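Local coordinates for protein FOKI restriction endonuclease (Planomicrobium okeanokoites, PDB 2FOK) that cleaves double-stranded DNA as a type IIS restriction endonuclease, probably recognising its site through winged-helix-like domains and cutting with a separate nuclease domain that needs metal ions, at residues I151-I156 / L237-Q242; I165-E170 / K273-A278; V287-Y292 / G355-I360. All coordinates share one frame; numbering follows the deposited sequence.

Contact 1: I151-I156 / L237-Q242; sequences ILIEAI and LGLVKQ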
loop_
_atom_site.group_PDB
_atom_site.type_symbol
_atom_site.label_atom_id
_atom_site.label_comp_id
_atom_site.label_asym_id
_atom_site.label_seq_id
_atom_site.Cartn_x
_atom_site.Cartn_y
_atom_site.Cartn_z
ATOM N N ILE A 151 -26.202 -8.412 9.974
ATOM C CA ILE A 151 -25.922 -8.489 8.550
ATOM C C ILE A 151 -24.547 -7.886 8.236
ATOM O O ILE A 151 -23.765 -8.462 7.479
ATOM C CB ILE A 151 -27.027 -7.759 7.745
ATOM C CG1 ILE A 151 -28.317 -8.587 7.778
ATOM C CG2 ILE A 151 -26.592 -7.564 6.310
ATOM C CD1 ILE A 151 -29.519 -7.901 7.145
ATOM N N LEU A 152 -24.244 -6.741 8.845
ATOM C CA LEU A 152 -22.967 -6.070 8.630
ATOM C C LEU A 152 -21.756 -6.889 9.071
ATOM O O LEU A 152 -20.786 -6.998 8.338
ATOM C CB LEU A 152 -22.966 -4.729 9.348
ATOM C CG LEU A 152 -23.704 -3.625 8.592
ATOM C CD1 LEU A 152 -23.662 -2.331 9.393
ATOM C CD2 LEU A 152 -23.057 -3.431 7.227
ATOM N N ILE A 153 -21.818 -7.465 10.268
ATOM C CA ILE A 153 -20.727 -8.283 10.801
ATOM C C ILE A 153 -20.514 -9.562 9.988
ATOM O O ILE A 153 -19.398 -10.084 9.900
ATOM C CB ILE A 153 -21.009 -8.664 12.281
ATOM C CG1 ILE A 153 -20.769 -7.443 13.175
ATOM C CG2 ILE A 153 -20.134 -9.856 12.703
ATOM C CD1 ILE A 153 -20.736 -7.756 14.650
ATOM N N GLU A 154 -21.586 -10.077 9.397
ATOM C CA GLU A 154 -21.480 -11.277 8.588
ATOM C C GLU A 154 -20.847 -10.904 7.262
ATOM O O GLU A 154 -20.051 -11.656 6.708
ATOM C CB GLU A 154 -22.859 -11.882 8.343
ATOM C CG GLU A 154 -22.912 -12.773 7.118
ATOM C CD GLU A 154 -22.907 -14.238 7.472
ATOM O OE1 GLU A 154 -22.997 -14.557 8.680
ATOM O OE2 GLU A 154 -22.812 -15.064 6.533
ATOM N N ALA A 155 -21.223 -9.741 6.748
ATOM C CA ALA A 155 -20.690 -9.243 5.493
ATOM C C ALA A 155 -19.178 -9.059 5.599
ATOM O O ALA A 155 -18.423 -9.526 4.749
ATOM C CB ALA A 155 -21.354 -7.916 5.146
ATOM N N ILE A 156 -18.738 -8.385 6.655
ATOM C CA ILE A 156 -17.312 -8.128 6.853
ATOM C C ILE A 156 -16.491 -9.379 7.145
ATOM O O ILE A 156 -15.286 -9.400 6.896
ATOM C CB ILE A 156 -17.068 -7.082 7.989
ATOM C CG1 ILE A 156 -15.850 -6.221 7.626
ATOM C CG2 ILE A 156 -16.885 -7.789 9.346
ATOM C CD1 ILE A 156 -15.599 -5.005 8.546
ATOM N N LEU A 237 -18.272 -1.577 14.548
ATOM C CA LEU A 237 -19.067 -2.795 14.666
ATOM C C LEU A 237 -18.743 -3.520 15.967
ATOM O O LEU A 237 -19.269 -4.600 16.228
ATOM C CB LEU A 237 -18.823 -3.727 13.467
ATOM C CG LEU A 237 -19.501 -3.296 12.158
ATOM C CD1 LEU A 237 -18.977 -4.120 11.004
ATOM C CD2 LEU A 237 -21.014 -3.460 12.277
ATOM N N GLY A 238 -17.870 -2.913 16.773
ATOM C CA GLY A 238 -17.500 -3.485 18.058
ATOM C C GLY A 238 -16.492 -4.622 18.075
ATOM O O GLY A 238 -16.183 -5.154 19.144
ATOM N N LEU A 239 -15.969 -5.003 16.915
ATOM C CA LEU A 239 -15.003 -6.097 16.847
ATOM C C LEU A 239 -13.584 -5.650 17.209
ATOM O O LEU A 239 -12.718 -6.472 17.530
ATOM C CB LEU A 239 -15.015 -6.713 15.442
ATOM C CG LEU A 239 -16.401 -6.976 14.845
ATOM C CD1 LEU A 239 -16.266 -7.690 13.497
ATOM C CD2 LEU A 239 -17.211 -7.822 15.820
ATOM N N VAL A 240 -13.351 -4.345 17.162
ATOM C CA VAL A 240 -12.038 -3.793 17.484
ATOM C C VAL A 240 -12.242 -2.484 18.250
ATOM O O VAL A 240 -13.329 -1.908 18.215
ATOM C CB VAL A 240 -11.231 -3.528 16.171
ATOM C CG1 VAL A 240 -10.704 -2.097 16.141
ATOM C CG2 VAL A 240 -10.103 -4.544 16.024
ATOM N N LYS A 241 -11.214 -2.027 18.958
ATOM C CA LYS A 241 -11.306 -0.761 19.680
ATOM C C LYS A 241 -10.188 0.176 19.240
ATOM O O LYS A 241 -9.015 -0.167 19.342
ATOM C CB LYS A 241 -11.203 -0.980 21.188
ATOM C CG LYS A 241 -11.668 0.225 22.016
ATOM C CD LYS A 241 -10.970 0.285 23.373
ATOM C CE LYS A 241 -11.163 -1.007 24.187
ATOM N NZ LYS A 241 -9.888 -1.765 24.437
ATOM N N GLN A 242 -10.549 1.353 18.741
ATOM C CA GLN A 242 -9.551 2.325 18.311
ATOM C C GLN A 242 -9.220 3.269 19.458
ATOM O O GLN A 242 -10.108 3.867 20.061
ATOM C CB GLN A 242 -10.057 3.133 17.115
ATOM C CG GLN A 242 -8.954 3.835 16.337
ATOM C CD GLN A 242 -9.478 4.962 15.468
ATOM O OE1 GLN A 242 -10.464 4.800 14.748
ATOM N NE2 GLN A 242 -8.821 6.112 15.528
#
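Leu237 packs against helix 146-157 with both of its methyls, just where helix 222-236 ends and the chain turns into strand 240-248. The setting is the second recognition subdomain of FokI, a member of the helix-turn-helix clan, and the topology of helix, short turn and antiparallel hairpin (240-248 with 258-267) is consistent with a winged helix. CD2 of Leu237 comes up to CB of Leu152 at 3.7 Å, the two side chains crossing at about a right angle. The same methyl lies 4.1 Å from CG1 of Ile153, whose side chain runs past that of Leu237 in the opposite direction. The other branch, CD1, is set more loosely, 4.3 Å from CD1 of Ile156. With CG of Leu237 anti to its carbonyl carbon (chi1 -75°), the fork reaches Leu152 and Ile156, one turn apart, as well as Ile153.

Gly238 follows with two bonds back into the last turn of helix 222-236, a Schellman motif, and its positive phi (79°) suits glycine. Leu239, next in the chain, again points toward helix 146-157 and puts its two methyls on different partners. CD1 meets CG2 of Ile156 at 4.2 Å, the side chains running past each other in opposite directions, while CD2 belongs to Ile153. From Val240 onward the strand departs from helix 146-157 and pairs with strand 258-267. Leu234 of helix 222-236 also touches both Ile156 and Leu239, and Phe119 touches Leu152. The end of Ile153 bridges the turn: its CD1 is 3.7 Å from Leu239 CD2 and 3.8 Å from the carbonyl oxygen of Leu237.

Contact 2: I165-E170 / K273-A278; sequences ILTLLE and KVLRRA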
loop_
_atom_site.group_PDB
_atom_site.type_symbol
_atom_site.label_atom_id
_atom_site.label_comp_id
_atom_site.label_asym_id
_atom_site.label_seq_id
_atom_site.Cartn_x
_atom_site.Cartn_y
_atom_site.Cartn_z
ATOM N N ILE A 165 -6.830 -8.277 9.607
ATOM C CA ILE A 165 -6.599 -7.287 10.649
ATOM C C ILE A 165 -6.883 -7.938 12.013
ATOM O O ILE A 165 -6.166 -7.690 12.983
ATOM C CB ILE A 165 -7.496 -6.025 10.465
ATOM C CG1 ILE A 165 -7.085 -5.264 9.197
ATOM C CG2 ILE A 165 -7.353 -5.094 11.667
ATOM C CD1 ILE A 165 -5.816 -4.417 9.340
ATOM N N LEU A 166 -7.919 -8.781 12.072
ATOM C CA LEU A 166 -8.302 -9.467 13.313
ATOM C C LEU A 166 -7.262 -10.482 13.772
ATOM O O LEU A 166 -7.069 -10.689 14.967
ATOM C CB LEU A 166 -9.637 -10.184 13.133
ATOM C CG LEU A 166 -10.905 -9.337 13.012
ATOM C CD1 LEU A 166 -12.103 -10.265 13.171
ATOM C CD2 LEU A 166 -10.932 -8.221 14.062
ATOM N N THR A 167 -6.605 -11.125 12.814
ATOM C CA THR A 167 -5.579 -12.108 13.127
ATOM C C THR A 167 -4.357 -11.429 13.725
ATOM O O THR A 167 -3.704 -11.980 14.606
ATOM C CB THR A 167 -5.151 -12.889 11.862
ATOM O OG1 THR A 167 -6.293 -13.546 11.295
ATOM C CG2 THR A 167 -4.097 -13.935 12.208
ATOM N N LEU A 168 -4.060 -10.222 13.247
ATOM C CA LEU A 168 -2.906 -9.460 13.722
ATOM C C LEU A 168 -3.085 -8.865 15.116
ATOM O O LEU A 168 -2.123 -8.410 15.723
ATOM C CB LEU A 168 -2.582 -8.334 12.735
ATOM C CG LEU A 168 -2.136 -8.778 11.341
ATOM C CD1 LEU A 168 -2.067 -7.591 10.403
ATOM C CD2 LEU A 168 -0.787 -9.433 11.454
ATOM N N LEU A 169 -4.313 -8.865 15.619
ATOM C CA LEU A 169 -4.587 -8.303 16.937
ATOM C C LEU A 169 -5.038 -9.388 17.922
ATOM O O LEU A 169 -5.294 -9.112 19.093
ATOM C CB LEU A 169 -5.680 -7.232 16.821
ATOM C CG LEU A 169 -5.413 -5.959 16.014
ATOM C CD1 LEU A 169 -6.695 -5.160 15.879
ATOM C CD2 LEU A 169 -4.363 -5.112 16.709
ATOM N N GLU A 170 -5.100 -10.626 17.438
ATOM C CA GLU A 170 -5.566 -11.757 18.231
ATOM C C GLU A 170 -4.932 -11.971 19.606
ATOM O O GLU A 170 -5.597 -12.487 20.513
ATOM C CB GLU A 170 -5.469 -13.047 17.405
ATOM C CG GLU A 170 -4.068 -13.490 17.050
ATOM C CD GLU A 170 -4.066 -14.750 16.200
ATOM O OE1 GLU A 170 -5.161 -15.194 15.781
ATOM O OE2 GLU A 170 -2.974 -15.301 15.951
ATOM N N LYS A 273 -14.414 -13.813 18.960
ATOM C CA LYS A 273 -15.442 -14.814 18.680
ATOM C C LYS A 273 -15.584 -14.949 17.166
ATOM O O LYS A 273 -15.730 -16.049 16.635
ATOM C CB LYS A 273 -16.793 -14.374 19.253
ATOM C CG LYS A 273 -16.955 -14.549 20.750
ATOM C CD LYS A 273 -18.350 -14.109 21.190
ATOM C CE LYS A 273 -18.420 -13.898 22.698
ATOM N NZ LYS A 273 -18.960 -12.554 23.021
ATOM N N VAL A 274 -15.552 -13.806 16.491
ATOM C CA VAL A 274 -15.676 -13.738 15.041
ATOM C C VAL A 274 -14.440 -14.383 14.421
ATOM O O VAL A 274 -14.543 -15.119 13.448
ATOM C CB VAL A 274 -15.809 -12.249 14.585
ATOM C CG1 VAL A 274 -15.398 -12.081 13.138
ATOM C CG2 VAL A 274 -17.243 -11.766 14.797
ATOM N N LEU A 275 -13.275 -14.121 15.005
ATOM C CA LEU A 275 -12.026 -14.683 14.498
ATOM C C LEU A 275 -11.967 -16.177 14.781
ATOM O O LEU A 275 -11.583 -16.970 13.918
ATOM C CB LEU A 275 -10.819 -13.992 15.155
ATOM C CG LEU A 275 -9.454 -13.929 14.450
ATOM C CD1 LEU A 275 -8.385 -14.462 15.388
ATOM C CD2 LEU A 275 -9.458 -14.719 13.169
ATOM N N ARG A 276 -12.340 -16.553 15.997
ATOM C CA ARG A 276 -12.333 -17.952 16.398
ATOM C C ARG A 276 -13.157 -18.787 15.413
ATOM O O ARG A 276 -12.707 -19.833 14.944
ATOM C CB ARG A 276 -12.900 -18.085 17.819
ATOM C CG ARG A 276 -12.150 -19.059 18.716
ATOM C CD ARG A 276 -11.262 -18.337 19.729
ATOM N NE ARG A 276 -10.276 -17.474 19.085
ATOM C CZ ARG A 276 -9.469 -17.862 18.100
ATOM N NH1 ARG A 276 -9.527 -19.107 17.639
ATOM N NH2 ARG A 276 -8.608 -17.005 17.564
ATOM N N ARG A 277 -14.360 -18.313 15.093
ATOM C CA ARG A 277 -15.231 -19.014 14.156
ATOM C C ARG A 277 -14.677 -18.979 12.724
ATOM O O ARG A 277 -14.907 -19.905 11.947
ATOM C CB ARG A 277 -16.643 -18.405 14.187
ATOM C CG ARG A 277 -17.332 -18.340 12.811
ATOM C CD ARG A 277 -18.838 -18.116 12.897
ATOM N NE ARG A 277 -19.535 -18.838 11.836
ATOM C CZ ARG A 277 -20.611 -18.393 11.195
ATOM N NH1 ARG A 277 -21.133 -17.211 11.504
ATOM N NH2 ARG A 277 -21.155 -19.120 10.226
ATOM N N ALA A 278 -13.956 -17.913 12.377
ATOM C CA ALA A 278 -13.379 -17.769 11.036
ATOM C C ALA A 278 -12.177 -18.682 10.855
ATOM O O ALA A 278 -11.749 -18.978 9.726
ATOM C CB ALA A 278 -12.961 -16.316 10.796
#
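Leu275 projects from helix 269-279 onto the 165-170 segment and supplies most of the apolar contact. Its CG sits 4.0 Å from CB of Leu166, and CD1 extends to Glu170, 3.8 Å from that residue's CB. CG of Leu275 is anti to the backbone N (chi1 -154°), a torsion that carries the two methyls forward to different neighbours, CD1 to the glutamate and CD2 to Thr167. Val274, one residue before Leu275, adds a second apolar point: its CG1 meets CD1 of Leu166 at 3.8 Å, with the side chains crossing at about a right angle.

The axes of the two short helical segments approach to 10.0 Å and cross at -107°, a nearly perpendicular arrangement consistent with the modest area they bury, 212 Å². Both helices belong to the second recognition subdomain, where helix 269-279 follows the hairpin of the presumed winged helix.

Polar groups take part as well. OG1 of Thr167 lies 3.9 Å from CD2 of Leu275, but its hydrogen bond is to the backbone oxygen of Ile163 within its own helix. Glu170 stretches its chain beyond CG, across the direction of Leu275. OE1 forms a salt bridge with Lys279, just beyond the segment. Arg276 turns its end back toward the same oxygen, which lies at the edge of the guanidinium, near its plane, yet OE1 and NH2 are 4.3 Å apart, beyond a salt bridge. Any attraction is therefore probably long-range, adding to the positive surroundings of the carboxylate.

Contact 3: V287-Y292 / G355-I360; sequences VPKRVY and GIFIEI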
loop_
_atom_site.group_PDB
_atom_site.type_symbol
_atom_site.label_atom_id
_atom_site.label_comp_id
_atom_site.label_asym_id
_atom_site.label_seq_id
_atom_site.Cartn_x
_atom_site.Cartn_y
_atom_site.Cartn_z
ATOM N N VAL A 287 -17.598 -18.196 7.689
ATOM C CA VAL A 287 -18.292 -17.488 6.630
ATOM C C VAL A 287 -17.434 -17.631 5.372
ATOM O O VAL A 287 -16.250 -17.297 5.387
ATOM C CB VAL A 287 -18.446 -15.997 6.984
ATOM C CG1 VAL A 287 -19.147 -15.273 5.859
ATOM C CG2 VAL A 287 -19.212 -15.851 8.306
ATOM N N PRO A 288 -18.005 -18.174 4.281
ATOM C CA PRO A 288 -17.185 -18.306 3.073
ATOM C C PRO A 288 -16.635 -16.940 2.662
ATOM O O PRO A 288 -17.378 -15.961 2.592
ATOM C CB PRO A 288 -18.152 -18.880 2.045
ATOM C CG PRO A 288 -19.215 -19.551 2.862
ATOM C CD PRO A 288 -19.363 -18.709 4.088
ATOM N N LYS A 289 -15.336 -16.872 2.393
ATOM C CA LYS A 289 -14.715 -15.605 2.010
ATOM C C LYS A 289 -14.718 -15.365 0.510
ATOM O O LYS A 289 -14.485 -16.280 -0.275
ATOM C CB LYS A 289 -13.284 -15.538 2.541
ATOM C CG LYS A 289 -13.212 -15.180 4.016
ATOM C CD LYS A 289 -11.773 -15.082 4.499
ATOM C CE LYS A 289 -11.050 -16.394 4.391
ATOM N NZ LYS A 289 -10.056 -16.536 5.504
ATOM N N ARG A 290 -14.994 -14.118 0.133
ATOM C CA ARG A 290 -15.049 -13.694 -1.257
ATOM C C ARG A 290 -13.708 -13.137 -1.717
ATOM O O ARG A 290 -13.161 -12.224 -1.092
ATOM C CB ARG A 290 -16.115 -12.610 -1.434
ATOM C CG ARG A 290 -17.537 -13.120 -1.634
ATOM C CD ARG A 290 -18.415 -12.029 -2.266
ATOM N NE ARG A 290 -19.835 -12.205 -1.957
ATOM C CZ ARG A 290 -20.828 -11.980 -2.820
ATOM N NH1 ARG A 290 -20.568 -11.569 -4.059
ATOM N NH2 ARG A 290 -22.089 -12.153 -2.443
ATOM N N VAL A 291 -13.190 -13.690 -2.817
ATOM C CA VAL A 291 -11.909 -13.266 -3.389
ATOM C C VAL A 291 -12.126 -13.061 -4.879
ATOM O O VAL A 291 -12.748 -13.890 -5.536
ATOM C CB VAL A 291 -10.803 -14.349 -3.213
ATOM C CG1 VAL A 291 -9.554 -13.958 -4.000
ATOM C CG2 VAL A 291 -10.470 -14.538 -1.728
ATOM N N TYR A 292 -11.620 -11.961 -5.413
ATOM C CA TYR A 292 -11.783 -11.681 -6.827
ATOM C C TYR A 292 -10.456 -11.256 -7.433
ATOM O O TYR A 292 -9.642 -10.607 -6.787
ATOM C CB TYR A 292 -12.842 -10.584 -7.048
ATOM C CG TYR A 292 -13.172 -9.808 -5.793
ATOM C CD1 TYR A 292 -14.118 -10.287 -4.884
ATOM C CD2 TYR A 292 -12.461 -8.651 -5.460
ATOM C CE1 TYR A 292 -14.342 -9.642 -3.670
ATOM C CE2 TYR A 292 -12.678 -7.998 -4.245
ATOM C CZ TYR A 292 -13.615 -8.500 -3.355
ATOM O OH TYR A 292 -13.820 -7.868 -2.144
ATOM N N GLY A 355 -5.655 -12.200 4.256
ATOM C CA GLY A 355 -6.751 -12.835 4.971
ATOM C C GLY A 355 -7.055 -14.307 4.739
ATOM O O GLY A 355 -7.943 -14.860 5.396
ATOM N N ILE A 356 -6.336 -14.943 3.820
ATOM C CA ILE A 356 -6.550 -16.350 3.511
ATOM C C ILE A 356 -5.579 -17.211 4.322
ATOM O O ILE A 356 -4.400 -16.883 4.431
ATOM C CB ILE A 356 -6.354 -16.604 1.993
ATOM C CG1 ILE A 356 -7.291 -15.685 1.195
ATOM C CG2 ILE A 356 -6.644 -18.070 1.650
ATOM C CD1 ILE A 356 -6.590 -14.843 0.150
ATOM N N PHE A 357 -6.078 -18.308 4.893
ATOM C CA PHE A 357 -5.246 -19.185 5.716
ATOM C C PHE A 357 -4.556 -20.318 4.963
ATOM O O PHE A 357 -5.205 -21.251 4.500
ATOM C CB PHE A 357 -6.076 -19.794 6.848
ATOM C CG PHE A 357 -6.717 -18.778 7.743
ATOM C CD1 PHE A 357 -5.949 -18.021 8.620
ATOM C CD2 PHE A 357 -8.091 -18.570 7.704
ATOM C CE1 PHE A 357 -6.544 -17.065 9.447
ATOM C CE2 PHE A 357 -8.695 -17.618 8.530
ATOM C CZ PHE A 357 -7.918 -16.866 9.401
ATOM N N ILE A 358 -3.234 -20.231 4.862
ATOM C CA ILE A 358 -2.433 -21.251 4.195
ATOM C C ILE A 358 -1.324 -21.673 5.149
ATOM O O ILE A 358 -0.363 -20.936 5.361
ATOM C CB ILE A 358 -1.795 -20.723 2.887
ATOM C CG1 ILE A 358 -2.894 -20.241 1.941
ATOM C CG2 ILE A 358 -0.958 -21.816 2.230
ATOM C CD1 ILE A 358 -2.378 -19.566 0.681
ATOM N N GLU A 359 -1.474 -22.854 5.735
ATOM C CA GLU A 359 -0.480 -23.371 6.666
ATOM C C GLU A 359 0.762 -23.812 5.914
ATOM O O GLU A 359 0.677 -24.329 4.799
ATOM C CB GLU A 359 -1.042 -24.559 7.458
ATOM C CG GLU A 359 0.009 -25.590 7.894
ATOM C CD GLU A 359 -0.319 -27.001 7.429
ATOM O OE1 GLU A 359 -1.281 -27.593 7.961
ATOM O OE2 GLU A 359 0.382 -27.522 6.530
ATOM N N ILE A 360 1.912 -23.579 6.530
ATOM C CA ILE A 360 3.194 -23.972 5.968
ATOM C C ILE A 360 3.894 -24.808 7.035
ATOM O O ILE A 360 4.216 -24.309 8.114
ATOM C CB ILE A 360 4.072 -22.740 5.622
ATOM C CG1 ILE A 360 3.293 -21.778 4.724
ATOM C CG2 ILE A 360 5.360 -23.185 4.920
ATOM C CD1 ILE A 360 3.698 -20.314 4.896
#
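Lys289 reaches across to the chain leaving helix 341-352 and gives a hydrogen bond from NZ to the carbonyl oxygen of Gly355, at 2.7 Å. The angle at the oxygen is 150° and the donor is tilted 20° from the carbonyl plane. This is the close part of the contact. The side chain bends at chi3 (-63°), bringing CE to 3.6 Å from the same oxygen, and it crosses the side chain of Phe357 at about a right angle, with NZ 3.5 Å from ring atom CE2. The Gly355 oxygen also lies over one face of that ring, offset toward the rim. A salt bridge to Asp369 gives the buried ammonium its strongest partner, and the same carboxylate oxygen accepts the backbone N-H of Phe357, so charge and main chain are tied together. A methionine in place of Lys289 would probably leave Asp369 without its charged mate and the Gly355 carbonyl without this donor.

Packing beside this polar centre is looser. CG2 of Val291 and CD1 of Ile356 come no nearer than 4.3 Å, and Arg290 and Tyr292, both partly exposed, make no contact with 355-360. Gly355, the first residue after helix 341-352 to leave helical angles, forms a Schellman motif with backbone angles that call for glycine.

The contact thus joins the linker after helix 269-279 to the D3 domain, a helix-turn-helix relative. Ile356 packs on Leu351 of helix 341-352 and Leu367 of strand 364-367, whereas Phe357 rests on Ile163 and Thr167 of helix 160-169.

In the fold
From the N terminus, helix 146-157 is followed directly by helix 160-169, and each waits for a later partner. Contact 1 closes first, over an 80-residue loop, when the chain reaches the start of strand 240-248; contact 2 closes after the hairpin, at helix 269-279. Their segments alternate, so the two loops cross and bind the second recognition subdomain together; Val240 CG2 touches Leu169 CD1, and Val274 meets Ile153 and Leu239. Contact 3 lies in series with both and closes its own 62-residue loop, between helix 341-352 and strand 358-361. Phe357 against Thr167 and Ala278, and Val287 against Glu154 and Arg277, connect it to the earlier pair.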